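Local atomic coordinates of AxyAgu115A (Amphibacillus xylanus NBRC 15112, PDB entry 6NPS), a protein that probably hydrolyses the alpha-linked glucuronic acid side groups of arabinoglucuronoxylan, as a family GH115 alpha-glucuronidase. Residues Glu196-Val201 with Asn211-Ala216; Asn598-Asn603 with Val658-Lys663; Ala880-Asn885 with Thr919-Glu924. The protein carries 3 engineered substitutions. One frame throughout, in Å; residues are numbered along the deposited sequence.

Interaction 1 (Glu196-Val201 with Asn211-Ala216); sequences EMYDHV and NYLWPA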
ATOM      1  N   GLU A 196       3.608  30.747  42.557  1.00 43.27           N
ATOM      2  CA  GLU A 196       4.656  31.429  41.800  1.00 50.94           C
ATOM      3  C   GLU A 196       4.406  31.296  40.307  1.00 46.12           C
ATOM      4  O   GLU A 196       4.503  32.274  39.548  1.00 43.44           O
ATOM      5  CB  GLU A 196       6.024  30.854  42.166  1.00 63.13           C
ATOM      6  CG  GLU A 196       6.602  31.346  43.510  1.00 81.52           C
ATOM      7  CD  GLU A 196       5.586  31.350  44.667  1.00 94.75           C
ATOM      8  OE1 GLU A 196       5.045  30.275  45.019  1.00 98.38           O
ATOM      9  OE2 GLU A 196       5.324  32.442  45.221  1.00 97.90           O
ATOM     10  N   MET A 197       4.069  30.088  39.871  1.00 41.44           N
ATOM     11  CA  MET A 197       3.714  29.884  38.480  1.00 41.00           C
ATOM     12  C   MET A 197       2.412  30.605  38.131  1.00 38.89           C
ATOM     13  O   MET A 197       2.349  31.325  37.125  1.00 36.51           O
ATOM     14  CB  MET A 197       3.631  28.385  38.206  1.00 45.64           C
ATOM     15  CG  MET A 197       3.391  28.043  36.740  1.00 48.74           C
ATOM     16  SD  MET A 197       1.618  27.948  36.453  1.00 56.98           S
ATOM     17  CE  MET A 197       1.319  26.228  36.874  1.00 57.67           C
ATOM     18  N   TYR A 198       1.377  30.484  38.986  1.00 37.39           N
ATOM     19  CA  TYR A 198       0.064  31.000  38.611  1.00 36.07           C
ATOM     20  C   TYR A 198       0.034  32.514  38.555  1.00 36.67           C
ATOM     21  O   TYR A 198      -0.836  33.072  37.884  1.00 38.41           O
ATOM     22  CB  TYR A 198      -1.044  30.503  39.575  1.00 32.62           C
ATOM     23  CG  TYR A 198      -1.661  29.211  39.022  1.00 35.10           C
ATOM     24  CD1 TYR A 198      -2.434  29.238  37.861  1.00 36.27           C
ATOM     25  CD2 TYR A 198      -1.438  27.997  39.637  1.00 30.92           C
ATOM     26  CE1 TYR A 198      -2.966  28.083  37.314  1.00 35.86           C
ATOM     27  CE2 TYR A 198      -1.976  26.819  39.124  1.00 35.38           C
ATOM     28  CZ  TYR A 198      -2.737  26.872  37.948  1.00 38.75           C
ATOM     29  OH  TYR A 198      -3.281  25.735  37.417  1.00 36.13           O
ATOM     30  N   ASP A 199       0.944  33.185  39.261  1.00 34.69           N
ATOM     31  CA  ASP A 199       1.019  34.637  39.160  1.00 36.15           C
ATOM     32  C   ASP A 199       1.231  35.071  37.704  1.00 30.57           C
ATOM     33  O   ASP A 199       0.598  36.022  37.238  1.00 35.14           O
ATOM     34  CB  ASP A 199       2.123  35.155  40.086  1.00 40.90           C
ATOM     35  CG  ASP A 199       2.089  36.662  40.241  1.00 56.80           C
ATOM     36  OD1 ASP A 199       3.093  37.314  39.870  1.00 61.46           O
ATOM     37  OD2 ASP A 199       1.067  37.199  40.717  1.00 60.26           O
ATOM     38  N   HIS A 200       2.056  34.342  36.948  1.00 30.66           N
ATOM     39  CA  HIS A 200       2.241  34.664  35.520  1.00 37.40           C
ATOM     40  C   HIS A 200       0.988  34.378  34.680  1.00 38.82           C
ATOM     41  O   HIS A 200       0.683  35.104  33.712  1.00 34.34           O
ATOM     42  CB  HIS A 200       3.417  33.872  34.967  1.00 37.01           C
ATOM     43  CG  HIS A 200       4.707  34.140  35.678  1.00 49.59           C
ATOM     44  ND1 HIS A 200       5.541  35.187  35.339  1.00 52.49           N
ATOM     45  CD2 HIS A 200       5.309  33.495  36.707  1.00 50.88           C
ATOM     46  CE1 HIS A 200       6.599  35.177  36.130  1.00 52.27           C
ATOM     47  NE2 HIS A 200       6.481  34.162  36.971  1.00 53.04           N
ATOM     48  N   VAL A 201       0.294  33.281  34.984  1.00 34.83           N
ATOM     49  CA  VAL A 201      -0.973  32.966  34.326  1.00 35.85           C
ATOM     50  C   VAL A 201      -2.000  34.060  34.610  1.00 34.32           C
ATOM     51  O   VAL A 201      -2.706  34.526  33.707  1.00 35.23           O
ATOM     52  CB  VAL A 201      -1.487  31.589  34.801  1.00 38.43           C
ATOM     53  CG1 VAL A 201      -2.896  31.311  34.290  1.00 34.03           C
ATOM     54  CG2 VAL A 201      -0.540  30.518  34.363  1.00 37.01           C
ATOM     55  N   ASN A 211     -11.196  37.557  32.685  1.00 28.23           N
ATOM     56  CA  ASN A 211     -11.491  37.579  34.114  1.00 28.46           C
ATOM     57  C   ASN A 211     -11.805  36.197  34.687  1.00 30.41           C
ATOM     58  O   ASN A 211     -12.138  36.112  35.873  1.00 31.22           O
ATOM     59  CB  ASN A 211     -12.675  38.557  34.441  1.00 28.99           C
ATOM     60  CG  ASN A 211     -14.004  38.152  33.758  1.00 30.04           C
ATOM     61  OD1 ASN A 211     -14.087  37.107  33.122  1.00 31.52           O
ATOM     62  ND2 ASN A 211     -15.051  38.984  33.911  1.00 27.19           N
ATOM     63  N   TYR A 212     -11.662  35.111  33.921  1.00 31.54           N
ATOM     64  CA  TYR A 212     -12.175  33.810  34.334  1.00 33.12           C
ATOM     65  C   TYR A 212     -11.179  32.732  33.922  1.00 31.88           C
ATOM     66  O   TYR A 212     -10.649  32.786  32.817  1.00 29.70           O
ATOM     67  CB  TYR A 212     -13.546  33.566  33.677  1.00 31.58           C
ATOM     68  CG  TYR A 212     -14.287  32.252  33.983  1.00 34.69           C
ATOM     69  CD1 TYR A 212     -14.665  31.402  32.950  1.00 34.66           C
ATOM     70  CD2 TYR A 212     -14.693  31.928  35.290  1.00 31.51           C
ATOM     71  CE1 TYR A 212     -15.363  30.249  33.183  1.00 32.91           C
ATOM     72  CE2 TYR A 212     -15.391  30.731  35.536  1.00 29.66           C
ATOM     73  CZ  TYR A 212     -15.746  29.926  34.481  1.00 33.87           C
ATOM     74  OH  TYR A 212     -16.437  28.757  34.692  1.00 36.41           O
ATOM     75  N   LEU A 213     -10.933  31.755  34.796  1.00 29.40           N
ATOM     76  CA  LEU A 213      -9.915  30.732  34.537  1.00 30.32           C
ATOM     77  C   LEU A 213     -10.399  29.354  34.992  1.00 32.43           C
ATOM     78  O   LEU A 213     -10.959  29.235  36.089  1.00 31.43           O
ATOM     79  CB  LEU A 213      -8.618  31.100  35.291  1.00 29.18           C
ATOM     80  CG  LEU A 213      -7.450  30.113  35.230  1.00 35.55           C
ATOM     81  CD1 LEU A 213      -6.820  30.114  33.841  1.00 34.57           C
ATOM     82  CD2 LEU A 213      -6.416  30.495  36.281  1.00 37.48           C
ATOM     83  N   TRP A 214     -10.187  28.325  34.153  1.00 33.85           N
ATOM     84  CA  TRP A 214     -10.152  26.948  34.614  1.00 31.61           C
ATOM     85  C   TRP A 214      -8.690  26.535  34.737  1.00 33.65           C
ATOM     86  O   TRP A 214      -7.949  26.559  33.731  1.00 30.85           O
ATOM     87  CB  TRP A 214     -10.870  25.988  33.664  1.00 31.76           C
ATOM     88  CG  TRP A 214     -12.368  26.141  33.491  1.00 32.51           C
ATOM     89  CD1 TRP A 214     -13.210  27.028  34.134  1.00 30.29           C
ATOM     90  CD2 TRP A 214     -13.185  25.387  32.589  1.00 31.97           C
ATOM     91  NE1 TRP A 214     -14.496  26.870  33.654  1.00 30.38           N
ATOM     92  CE2 TRP A 214     -14.505  25.874  32.713  1.00 33.23           C
ATOM     93  CE3 TRP A 214     -12.917  24.358  31.655  1.00 31.04           C
ATOM     94  CZ2 TRP A 214     -15.565  25.375  31.942  1.00 38.18           C
ATOM     95  CZ3 TRP A 214     -13.958  23.874  30.882  1.00 33.94           C
ATOM     96  CH2 TRP A 214     -15.271  24.388  31.025  1.00 38.31           C
ATOM     97  N   PRO A 215      -8.237  26.148  35.914  1.00 31.07           N
ATOM     98  CA  PRO A 215      -6.821  25.827  36.105  1.00 35.54           C
ATOM     99  C   PRO A 215      -6.494  24.417  35.658  1.00 32.49           C
ATOM    100  O   PRO A 215      -7.362  23.614  35.291  1.00 32.43           O
ATOM    101  CB  PRO A 215      -6.640  25.959  37.612  1.00 33.72           C
ATOM    102  CG  PRO A 215      -7.972  25.505  38.155  1.00 32.78           C
ATOM    103  CD  PRO A 215      -9.017  25.987  37.160  1.00 29.04           C
ATOM    104  N   ALA A 216      -5.195  24.132  35.659  1.00 31.54           N
ATOM    105  CA  ALA A 216      -4.749  22.778  35.363  1.00 35.91           C
ATOM    106  C   ALA A 216      -5.294  21.810  36.409  1.00 38.35           C
ATOM    107  O   ALA A 216      -5.413  22.149  37.599  1.00 35.26           O
ATOM    108  CB  ALA A 216      -3.222  22.722  35.323  1.00 37.31           C
TER
HETATM  109  O   HOH W   1      -3.698  23.754  38.984  1.00 36.17           O
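Between 196-201 and 211-216 the closest CA pair is Tyr198 and Pro215, just past the strand, 9.0 Å apart, so that Tyr198 and Val201 have to span the gap to Leu213, Pro215 and Ala216. The segments lie on the helix and second strand of a beta-alpha-beta crossover in the TIM barrel of family GH115: the chain runs down helix 195-207, turns, and enters strand 212-214, which is hydrogen-bonded to strands 170-174 and 241-242 of the parallel eight-stranded sheet. Leu213 points outward from the sheet, its CG anti to the backbone N (chi1 176°), and both its methyls touch Val201 CG1 at about a right angle between the two side chains, CD2 at 4.1 Å. Met197 CE lies over one face of the Tyr198 ring, toward its rim, and Phe222 meets the ring edge-to-face. The hydroxyl passes the proline, with Tyr198 OH 3.4 Å from Pro215 CB, and a water joins it to Ala216 O. A phenylalanine in place of Tyr198 would probably leave the buried amide of Ala216 without its acceptor and this water without one anchor. Ala216 N donates to Tyr198 OH at 3.1 Å, near the ring plane, in a bent bond of 145°.

Interaction 2 (Asn598-Asn603 with Val658-Lys663); sequences NLIEAN and VLPVNK
A Schellman motif ending helix 564-596 and the first turn of helix 601-629 together form the surface on which the loop 658-663 lies, with Asn598 and Asn603 gripping the loop backbone and Val658 seated between them. Asn603 uses both ends of its amide on one residue. Its OD1 accepts from Val658 N at 2.7 Å, the donor lying in the carbonyl plane on a lone pair, while its ND2 gives a straight but longer bond of 3.2 Å to Val658 O, which lies nearly in the amide plane. The two bonds together hold the amide against turning about CB-CG; CG anti to the carbonyl carbon (chi1 -67°) is what aims it at the loop. Asn598 is the C-prime residue of the Schellman motif, its positive phi carrying the chain out of one helix toward the next. Its ND2 donates to Leu659 O at 2.9 Å, approaching from above that carbonyl's plane, and a water links Asn598 OD1 to Leu659 N. Between the two amides, the methyls of Val658 divide: CG1 lies 3.4 Å from Asn598 ND2, and CG2 packs on Ala602 CB at 3.8 Å and beside Leu599 O. Val661 CG1 leans on the Asn598 amide at 3.5 Å from ND2. Farther along, Ile600 CD1 meets Pro660 CB at 3.8 Å, the two side chains crossing at about a right angle. The second subunit also reaches this site: Asn652 of that subunit donates through its backbone N to Asn598 OD1 and through its ND2 to Leu659 O.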
ATOM      1  N   ASN A 598       9.562   3.189  -9.971  1.00 27.40           N
ATOM      2  CA  ASN A 598      10.997   2.878 -10.063  1.00 30.80           C
ATOM      3  C   ASN A 598      11.779   4.094 -10.574  1.00 29.48           C
ATOM      4  O   ASN A 598      12.738   3.948 -11.354  1.00 28.25           O
ATOM      5  CB  ASN A 598      11.272   1.684 -10.979  1.00 28.38           C
ATOM      6  CG  ASN A 598      12.507   0.819 -10.556  1.00 32.65           C
ATOM      7  OD1 ASN A 598      12.294  -0.194  -9.913  1.00 38.57           O
ATOM      8  ND2 ASN A 598      13.740   1.207 -10.889  1.00 34.70           N
ATOM      9  N   LEU A 599      11.335   5.294 -10.233  1.00 26.18           N
ATOM     10  CA  LEU A 599      12.029   6.511 -10.677  1.00 26.77           C
ATOM     11  C   LEU A 599      13.208   6.805  -9.755  1.00 31.45           C
ATOM     12  O   LEU A 599      13.045   6.874  -8.538  1.00 29.07           O
ATOM     13  CB  LEU A 599      11.075   7.714 -10.656  1.00 30.05           C
ATOM     14  CG  LEU A 599       9.901   7.655 -11.627  1.00 27.55           C
ATOM     15  CD1 LEU A 599       9.228   8.991 -11.603  1.00 32.06           C
ATOM     16  CD2 LEU A 599      10.345   7.287 -13.048  1.00 31.16           C
ATOM     17  N   ILE A 600      14.386   7.004 -10.326  1.00 29.67           N
ATOM     18  CA  ILE A 600      15.586   7.248  -9.519  1.00 33.16           C
ATOM     19  C   ILE A 600      15.426   8.479  -8.639  1.00 34.47           C
ATOM     20  O   ILE A 600      15.961   8.526  -7.523  1.00 35.66           O
ATOM     21  CB  ILE A 600      16.838   7.408 -10.408  1.00 37.74           C
ATOM     22  CG1 ILE A 600      16.912   6.311 -11.487  1.00 41.59           C
ATOM     23  CG2 ILE A 600      18.101   7.426  -9.570  1.00 32.20           C
ATOM     24  CD1 ILE A 600      17.136   4.937 -10.912  1.00 41.56           C
ATOM     25  N   GLU A 601      14.658   9.467  -9.089  1.00 31.13           N
ATOM     26  CA  GLU A 601      14.453  10.693  -8.318  1.00 32.69           C
ATOM     27  C   GLU A 601      13.769  10.444  -6.982  1.00 35.49           C
ATOM     28  O   GLU A 601      13.834  11.311  -6.099  1.00 29.98           O
ATOM     29  CB  GLU A 601      13.634  11.692  -9.128  1.00 38.30           C
ATOM     30  CG  GLU A 601      12.156  11.359  -9.221  1.00 53.24           C
ATOM     31  CD  GLU A 601      11.391  12.285 -10.178  1.00 74.79           C
ATOM     32  OE1 GLU A 601      11.690  12.270 -11.402  1.00 79.59           O
ATOM     33  OE2 GLU A 601      10.492  13.024  -9.699  1.00 83.00           O
ATOM     34  N   ALA A 602      13.144   9.278  -6.786  1.00 34.10           N
ATOM     35  CA  ALA A 602      12.656   8.929  -5.448  1.00 29.25           C
ATOM     36  C   ALA A 602      13.743   9.031  -4.387  1.00 31.28           C
ATOM     37  O   ALA A 602      13.476   9.423  -3.246  1.00 32.64           O
ATOM     38  CB  ALA A 602      12.098   7.505  -5.456  1.00 27.67           C
ATOM     39  N   ASN A 603      14.965   8.654  -4.721  1.00 28.81           N
ATOM     40  CA  ASN A 603      15.984   8.505  -3.690  1.00 30.03           C
ATOM     41  C   ASN A 603      16.362   9.857  -3.089  1.00 34.13           C
ATOM     42  O   ASN A 603      16.512   9.993  -1.862  1.00 33.89           O
ATOM     43  CB  ASN A 603      17.178   7.746  -4.275  1.00 32.90           C
ATOM     44  CG  ASN A 603      16.818   6.293  -4.607  1.00 36.78           C
ATOM     45  OD1 ASN A 603      15.752   5.809  -4.218  1.00 29.92           O
ATOM     46  ND2 ASN A 603      17.675   5.612  -5.347  1.00 36.51           N
ATOM     47  N   VAL A 658      14.700   3.315  -4.501  1.00 26.96           N
ATOM     48  CA  VAL A 658      14.541   2.597  -5.768  1.00 28.61           C
ATOM     49  C   VAL A 658      15.869   1.968  -6.138  1.00 31.50           C
ATOM     50  O   VAL A 658      16.930   2.531  -5.843  1.00 32.42           O
ATOM     51  CB  VAL A 658      14.041   3.610  -6.819  1.00 34.00           C
ATOM     52  CG1 VAL A 658      14.302   3.180  -8.207  1.00 35.10           C
ATOM     53  CG2 VAL A 658      12.530   3.884  -6.568  1.00 32.65           C
ATOM     54  N   LEU A 659      15.815   0.792  -6.766  1.00 30.21           N
ATOM     55  CA  LEU A 659      16.982   0.152  -7.338  1.00 31.41           C
ATOM     56  C   LEU A 659      16.860   0.273  -8.860  1.00 38.67           C
ATOM     57  O   LEU A 659      15.838  -0.159  -9.429  1.00 34.74           O
ATOM     58  CB  LEU A 659      17.077  -1.323  -6.911  1.00 34.13           C
ATOM     59  CG  LEU A 659      17.160  -1.516  -5.369  1.00 36.48           C
ATOM     60  CD1 LEU A 659      16.958  -2.980  -4.914  1.00 39.06           C
ATOM     61  CD2 LEU A 659      18.496  -0.998  -4.880  1.00 38.98           C
ATOM     62  N   PRO A 660      17.850   0.847  -9.556  1.00 41.71           N
ATOM     63  CA  PRO A 660      17.707   1.083 -11.014  1.00 40.66           C
ATOM     64  C   PRO A 660      17.437  -0.191 -11.789  1.00 32.84           C
ATOM     65  O   PRO A 660      17.996  -1.233 -11.505  1.00 34.89           O
ATOM     66  CB  PRO A 660      19.062   1.671 -11.424  1.00 44.69           C
ATOM     67  CG  PRO A 660      19.840   1.869 -10.158  1.00 52.46           C
ATOM     68  CD  PRO A 660      19.211   1.091  -9.049  1.00 44.57           C
ATOM     69  N   VAL A 661      16.634  -0.086 -12.847  1.00 32.60           N
ATOM     70  CA  VAL A 661      16.464  -1.241 -13.720  1.00 33.61           C
ATOM     71  C   VAL A 661      17.604  -1.289 -14.739  1.00 40.64           C
ATOM     72  O   VAL A 661      18.379  -0.339 -14.872  1.00 40.52           O
ATOM     73  CB  VAL A 661      15.101  -1.205 -14.435  1.00 35.03           C
ATOM     74  CG1 VAL A 661      13.958  -1.247 -13.387  1.00 40.16           C
ATOM     75  CG2 VAL A 661      15.008   0.050 -15.322  1.00 35.24           C
ATOM     76  N   ASN A 662      17.671  -2.371 -15.494  1.00 39.48           N
ATOM     77  CA  ASN A 662      18.785  -2.623 -16.422  1.00 42.86           C
ATOM     78  C   ASN A 662      18.683  -1.838 -17.731  1.00 49.40           C
ATOM     79  O   ASN A 662      19.697  -1.337 -18.227  1.00 54.11           O
ATOM     80  CB  ASN A 662      18.869  -4.105 -16.742  1.00 46.40           C
ATOM     81  CG  ASN A 662      19.203  -4.963 -15.503  1.00 55.37           C
ATOM     82  OD1 ASN A 662      19.922  -4.531 -14.610  1.00 63.55           O
ATOM     83  ND2 ASN A 662      18.691  -6.202 -15.479  1.00 56.59           N
ATOM     84  N   LYS A 663      17.443  -1.735 -18.356  1.00 46.66           N
ATOM     85  CA  LYS A 663      17.419  -1.115 -19.687  1.00 41.55           C
ATOM     86  C   LYS A 663      17.286   0.398 -19.581  1.00 38.62           C
ATOM     87  O   LYS A 663      16.714   0.907 -18.614  1.00 39.35           O
ATOM     88  CB  LYS A 663      16.260  -1.659 -20.510  1.00 41.97           C
ATOM     89  CG  LYS A 663      16.510  -3.036 -21.102  1.00 48.29           C
ATOM     90  CD  LYS A 663      15.333  -3.497 -21.942  1.00 54.50           C
ATOM     91  CE  LYS A 663      15.444  -4.995 -22.283  1.00 62.13           C
ATOM     92  NZ  LYS A 663      16.466  -5.722 -21.448  1.00 68.58           N
TER
HETATM   93  O   HOH W   2      13.127  -0.289  -7.171  1.00 36.45           O

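Interaction 3 (Ala880-Asn885 with Thr919-Glu924); sequences AGIQVN and TKITCE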
ATOM      1  N   ALA A 880     -30.374  23.721   2.426  1.00 39.04           N
ATOM      2  CA  ALA A 880     -30.109  24.816   1.503  1.00 40.36           C
ATOM      3  C   ALA A 880     -31.082  24.682   0.338  1.00 42.32           C
ATOM      4  O   ALA A 880     -31.658  23.614   0.110  1.00 43.49           O
ATOM      5  CB  ALA A 880     -28.646  24.805   1.040  1.00 39.30           C
ATOM      6  N   GLY A 881     -31.289  25.771  -0.398  1.00 38.82           N
ATOM      7  CA  GLY A 881     -32.166  25.769  -1.549  1.00 38.40           C
ATOM      8  C   GLY A 881     -31.326  25.779  -2.816  1.00 42.72           C
ATOM      9  O   GLY A 881     -30.345  26.527  -2.911  1.00 41.10           O
ATOM     10  N   ILE A 882     -31.710  24.941  -3.780  1.00 43.93           N
ATOM     11  CA  ILE A 882     -31.091  25.001  -5.104  1.00 47.84           C
ATOM     12  C   ILE A 882     -32.172  25.142  -6.161  1.00 47.92           C
ATOM     13  O   ILE A 882     -33.225  24.499  -6.091  1.00 52.07           O
ATOM     14  CB  ILE A 882     -30.186  23.793  -5.429  1.00 51.15           C
ATOM     15  CG1 ILE A 882     -31.008  22.532  -5.648  1.00 62.11           C
ATOM     16  CG2 ILE A 882     -29.124  23.577  -4.344  1.00 50.30           C
ATOM     17  CD1 ILE A 882     -30.313  21.496  -6.514  1.00 67.34           C
ATOM     18  N   GLN A 883     -31.904  25.989  -7.151  1.00 45.37           N
ATOM     19  CA  GLN A 883     -32.791  26.126  -8.287  1.00 45.79           C
ATOM     20  C   GLN A 883     -31.967  26.172  -9.559  1.00 47.46           C
ATOM     21  O   GLN A 883     -31.037  26.980  -9.674  1.00 46.97           O
ATOM     22  CB  GLN A 883     -33.642  27.374  -8.175  1.00 42.93           C
ATOM     23  CG  GLN A 883     -34.563  27.545  -9.340  1.00 47.63           C
ATOM     24  CD  GLN A 883     -35.380  28.789  -9.202  1.00 54.75           C
ATOM     25  OE1 GLN A 883     -35.055  29.664  -8.402  1.00 56.18           O
ATOM     26  NE2 GLN A 883     -36.453  28.882  -9.971  1.00 56.73           N
ATOM     27  N   VAL A 884     -32.311  25.304 -10.501  1.00 48.75           N
ATOM     28  CA  VAL A 884     -31.632  25.205 -11.788  1.00 48.79           C
ATOM     29  C   VAL A 884     -32.564  25.774 -12.840  1.00 50.76           C
ATOM     30  O   VAL A 884     -33.678  25.272 -13.025  1.00 51.39           O
ATOM     31  CB  VAL A 884     -31.240  23.758 -12.107  1.00 50.07           C
ATOM     32  CG1 VAL A 884     -30.678  23.634 -13.534  1.00 51.38           C
ATOM     33  CG2 VAL A 884     -30.248  23.274 -11.081  1.00 51.96           C
ATOM     34  N   ASN A 885     -32.114  26.827 -13.517  1.00 52.47           N
ATOM     35  CA  ASN A 885     -32.880  27.482 -14.589  1.00 58.91           C
ATOM     36  C   ASN A 885     -34.238  27.885 -14.013  1.00 61.74           C
ATOM     37  O   ASN A 885     -34.283  28.566 -12.971  1.00 61.36           O
ATOM     38  CB  ASN A 885     -32.924  26.557 -15.805  1.00 59.14           C
ATOM     39  CG  ASN A 885     -31.535  26.263 -16.377  1.00 54.96           C
ATOM     40  OD1 ASN A 885     -30.691  27.157 -16.496  1.00 51.54           O
ATOM     41  ND2 ASN A 885     -31.304  25.003 -16.741  1.00 50.36           N
ATOM     42  N   THR A 919     -25.918  16.133  -5.149  1.00 45.37           N
ATOM     43  CA  THR A 919     -27.304  16.071  -5.582  1.00 50.28           C
ATOM     44  C   THR A 919     -27.310  16.022  -7.108  1.00 46.04           C
ATOM     45  O   THR A 919     -26.402  16.540  -7.750  1.00 46.29           O
ATOM     46  CB  THR A 919     -28.102  17.288  -5.039  1.00 59.18           C
ATOM     47  OG1 THR A 919     -29.488  17.147  -5.348  1.00 66.39           O
ATOM     48  CG2 THR A 919     -27.598  18.578  -5.643  1.00 63.10           C
ATOM     49  N   LYS A 920     -28.309  15.369  -7.690  1.00 43.61           N
ATOM     50  CA  LYS A 920     -28.419  15.333  -9.142  1.00 50.17           C
ATOM     51  C   LYS A 920     -29.316  16.468  -9.635  1.00 47.22           C
ATOM     52  O   LYS A 920     -30.326  16.792  -9.010  1.00 48.88           O
ATOM     53  CB  LYS A 920     -28.960  13.980  -9.621  1.00 53.79           C
ATOM     54  CG  LYS A 920     -28.019  12.805  -9.365  1.00 54.84           C
ATOM     55  CD  LYS A 920     -28.506  11.555 -10.100  1.00 62.32           C
ATOM     56  CE  LYS A 920     -28.160  10.262  -9.355  1.00 65.91           C
ATOM     57  NZ  LYS A 920     -26.688  10.025  -9.249  1.00 65.53           N
ATOM     58  N   ILE A 921     -28.930  17.085 -10.755  1.00 45.73           N
ATOM     59  CA  ILE A 921     -29.707  18.156 -11.371  1.00 45.88           C
ATOM     60  C   ILE A 921     -29.801  17.871 -12.865  1.00 46.46           C
ATOM     61  O   ILE A 921     -28.993  17.137 -13.432  1.00 50.11           O
ATOM     62  CB  ILE A 921     -29.081  19.552 -11.110  1.00 52.10           C
ATOM     63  CG1 ILE A 921     -27.666  19.628 -11.715  1.00 51.04           C
ATOM     64  CG2 ILE A 921     -29.039  19.861  -9.576  1.00 52.34           C
ATOM     65  CD1 ILE A 921     -27.029  21.038 -11.775  1.00 48.32           C
ATOM     66  N   THR A 922     -30.818  18.427 -13.510  1.00 49.57           N
ATOM     67  CA  THR A 922     -30.931  18.317 -14.959  1.00 53.49           C
ATOM     68  C   THR A 922     -30.582  19.661 -15.576  1.00 56.18           C
ATOM     69  O   THR A 922     -31.136  20.690 -15.181  1.00 59.27           O
ATOM     70  CB  THR A 922     -32.328  17.849 -15.378  1.00 57.53           C
ATOM     71  OG1 THR A 922     -32.707  16.710 -14.583  1.00 59.35           O
ATOM     72  CG2 THR A 922     -32.368  17.469 -16.888  1.00 54.50           C
ATOM     73  N   CYS A 923     -29.634  19.659 -16.504  1.00 56.93           N
ATOM     74  CA  CYS A 923     -29.240  20.876 -17.195  1.00 55.90           C
ATOM     75  C   CYS A 923     -29.636  20.819 -18.658  1.00 58.73           C
ATOM     76  O   CYS A 923     -29.712  19.741 -19.264  1.00 59.40           O
ATOM     77  CB  CYS A 923     -27.730  21.135 -17.100  1.00 56.40           C
ATOM     78  SG  CYS A 923     -27.040  21.013 -15.457  1.00 57.16           S
ATOM     79  N   GLU A 924     -29.847  22.007 -19.214  1.00 57.72           N
ATOM     80  CA  GLU A 924     -30.006  22.219 -20.640  1.00 58.82           C
ATOM     81  C   GLU A 924     -28.646  22.172 -21.335  1.00 59.49           C
ATOM     82  O   GLU A 924     -27.589  22.256 -20.707  1.00 51.40           O
ATOM     83  CB  GLU A 924     -30.675  23.564 -20.895  1.00 67.48           C
ATOM     84  CG  GLU A 924     -32.185  23.495 -20.899  1.00 84.81           C
ATOM     85  CD  GLU A 924     -32.839  24.760 -20.361  1.00 98.87           C
ATOM     86  OE1 GLU A 924     -32.616  25.844 -20.952  1.00104.80           O
ATOM     87  OE2 GLU A 924     -33.584  24.667 -19.357  1.00100.52           O
TER
HETATM   88  O   HOH W   3     -32.823  22.572 -16.596  1.00 65.98           O
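Strands 880-884 and 919-923 run in nearly the same direction, 24° apart, with axes 8.3 Å from each other at closest approach, too far for backbone pairing; they face each other through side chains, as layers of a beta-sandwich do. Both belong to the C-terminal domain of family GH115, whose sequence places it in a clan of galactose-binding-like domains. Ile882 and Val884 project from one strand, Thr919 and Ile921 from the other. The CD1 methyl of Ile882 lies 3.7 Å from Ile921 CG2 and also meets Thr919 CG2 tip to tip. Val884 splits its branches: CG2 packs across Ile921, 3.9 Å from its CB, whereas CG1, anti to the backbone N (chi1 173°), sits 3.4 Å from Thr922 O. At the more open end, a water bridges Asn885 ND2 to Thr922 O, at 2.9 Å from each. The Asn885 amide is held mainly by strand 926-934, where OD1 accepts from Lys929 N and ND2 donates to Asn928 OD1; Glu924 OE2 only passes nearby. Strand 879-884 pairs with strands 890-893 and 926-934, and strand 915-923 with strand 858-866, whose Phe864 and Leu862 pack against Ile882 and Thr919 respectively.

The three contacts follow one another along the chain and do not touch; their centres lie 49 to 57 Å apart, and they share no secondary-structure element. Interactions 1 and 3 sit on opposite sides of the chain's centre, in the barrel and the C-terminal domain. Interaction 1 is wholly buried, pairing a helix with a strand mostly through apolar groups plus one tyrosine hydroxyl. Interaction 2, largely buried, is the most polar: asparagine amides hold a loop with no regular structure, and a second subunit reaches it. Interaction 3 joins two strands by aliphatic packing that gives way to a bridging water, an asparagine and a nearby glutamate at its more exposed end. A water bridges each contact.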